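Local coordinates for Kid toxin protein (Escherichia coli, PDB 1M1F) that serves as the toxin of a plasmid-maintenance toxin-antitoxin system, probably acting as an endoribonuclease, and is neutralised by its cognate antitoxin PemI, at residues T96-N99 with E100-R104. Residues are numbered along the deposited sequence; the frame is centred on the assembly and turned at random.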
loop_
_atom_site.group_PDB
_atom_site.type_symbol
_atom_site.label_atom_id
_atom_site.label_comp_id
_atom_site.label_asym_id
_atom_site.label_seq_id
_atom_site.Cartn_x
_atom_site.Cartn_y
_atom_site.Cartn_z
ATOM N N THR A 96 -4.553 20.407 -2.658
ATOM C CA THR A 96 -5.571 20.198 -1.649
ATOM C C THR A 96 -6.048 18.741 -1.628
ATOM O O THR A 96 -6.191 18.155 -0.561
ATOM C CB THR A 96 -6.763 21.120 -1.870
ATOM O OG1 THR A 96 -7.130 21.095 -3.253
ATOM C CG2 THR A 96 -6.411 22.581 -1.572
ATOM N N ILE A 97 -6.324 18.166 -2.797
ATOM C CA ILE A 97 -6.749 16.766 -2.870
ATOM C C ILE A 97 -5.645 15.862 -2.356
ATOM O O ILE A 97 -5.884 14.968 -1.546
ATOM C CB ILE A 97 -7.087 16.349 -4.326
ATOM C CG1 ILE A 97 -8.377 17.016 -4.810
ATOM C CG2 ILE A 97 -7.191 14.823 -4.446
ATOM C CD1 ILE A 97 -9.611 16.682 -3.997
ATOM N N MET A 98 -4.433 16.080 -2.835
ATOM C CA MET A 98 -3.328 15.231 -2.426
ATOM C C MET A 98 -3.153 15.269 -0.911
ATOM O O MET A 98 -2.952 14.228 -0.289
ATOM C CB MET A 98 -2.036 15.639 -3.139
ATOM C CG MET A 98 -0.911 14.607 -3.051
ATOM S SD MET A 98 -1.284 12.952 -3.832
ATOM C CE MET A 98 -1.187 11.863 -2.331
ATOM N N ASN A 99 -3.248 16.447 -0.304
ATOM C CA ASN A 99 -3.068 16.548 1.135
ATOM C C ASN A 99 -4.189 15.850 1.904
ATOM O O ASN A 99 -3.952 15.272 2.962
ATOM C CB ASN A 99 -2.896 18.000 1.553
ATOM C CG ASN A 99 -1.599 18.596 1.027
ATOM O OD1 ASN A 99 -0.607 17.889 0.825
ATOM N ND2 ASN A 99 -1.596 19.915 0.816
ATOM N N GLU A 100 -5.410 15.896 1.387
ATOM C CA GLU A 100 -6.506 15.173 2.027
ATOM C C GLU A 100 -6.234 13.658 1.986
ATOM O O GLU A 100 -6.474 12.937 2.967
ATOM C CB GLU A 100 -7.848 15.503 1.364
ATOM C CG GLU A 100 -9.022 15.151 2.257
ATOM C CD GLU A 100 -10.337 15.772 1.839
ATOM O OE1 GLU A 100 -11.305 15.609 2.616
ATOM O OE2 GLU A 100 -10.406 16.421 0.782
ATOM N N VAL A 101 -5.730 13.175 0.849
ATOM C CA VAL A 101 -5.373 11.767 0.682
ATOM C C VAL A 101 -4.250 11.366 1.650
ATOM O O VAL A 101 -4.333 10.337 2.331
ATOM C CB VAL A 101 -5.005 11.494 -0.790
ATOM C CG1 VAL A 101 -4.374 10.128 -0.978
ATOM C CG2 VAL A 101 -6.246 11.616 -1.646
ATOM N N LEU A 102 -3.204 12.175 1.724
ATOM C CA LEU A 102 -2.114 11.917 2.661
ATOM C C LEU A 102 -2.631 11.878 4.103
ATOM O O LEU A 102 -2.187 11.056 4.902
ATOM C CB LEU A 102 -1.000 12.951 2.512
ATOM C CG LEU A 102 -0.229 12.939 1.195
ATOM C CD1 LEU A 102 0.714 14.124 1.190
ATOM C CD2 LEU A 102 0.537 11.642 0.972
ATOM N N GLY A 103 -3.562 12.765 4.437
ATOM C CA GLY A 103 -4.164 12.774 5.757
ATOM C C GLY A 103 -4.866 11.469 6.080
ATOM O O GLY A 103 -4.742 10.952 7.189
ATOM N N ARG A 104 -5.623 10.934 5.127
ATOM C CA ARG A 104 -6.311 9.661 5.352
ATOM C C ARG A 104 -5.287 8.539 5.545
ATOM O O ARG A 104 -5.418 7.733 6.453
ATOM C CB ARG A 104 -7.240 9.282 4.191
ATOM C CG ARG A 104 -8.506 10.108 3.972
ATOM C CD ARG A 104 -9.088 10.738 5.156
ATOM N NE ARG A 104 -10.531 10.898 5.009
ATOM C CZ ARG A 104 -11.167 12.059 4.935
ATOM N NH1 ARG A 104 -10.504 13.213 4.952
ATOM N NH2 ARG A 104 -12.488 12.055 4.833
#
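With CG of Met-98 anti to the backbone N (chi1 -165°) and the chain then bent at chi2 and chi3, the terminal methyl CE is brought up to Val-101 and Leu-102, one turn further on. The setting is helix 95-106, the C-terminal helix of the PemK/MazF toxin fold, packed against its antiparallel sheet. CE of Met-98 lies 3.7 Å from CD2 of Leu-102, the two side chains crossing at a slant, and 3.9 Å from CG1 of Val-101. Val-101 carries CG1 anti to its own N, and this methyl is the branch that meets the methionine; its other methyl, CG2, sits over the preceding turn, 3.4 Å from the carbonyl O of Ile-97. One apolar strip thus follows the helix, and it is bedded on the fold: Met-98 and Val-101 both touch Leu-26 of strand 22-27, and Val-101 also reaches Val-72 and Cys-74 of strand 71-79. Leu-102 carries the strip to the dimer, packing on Leu-109 of the second subunit.

Four consecutive i to i+4 backbone hydrogen bonds hold the turns together. The straightest joins Leu-102 N to Met-98 O at 2.9 Å, with an N-H...O angle of 168°; the bond from Gly-103 N to Asn-99 O is equally short but less straight, at 155°. CG of Leu-102 also rests against Met-98 O, while CD1 comes to 4.0 Å from the side-chain OD1 of Asn-99.

Glu-100 and Arg-104, again one turn apart, form a salt bridge. A second partner, the carbonyl O of Gly-56, takes a hydrogen bond from NE of Arg-104 and so helps to hold the guanidinium group, whose NH1 lies 3.4 Å from OE1 of Glu-100.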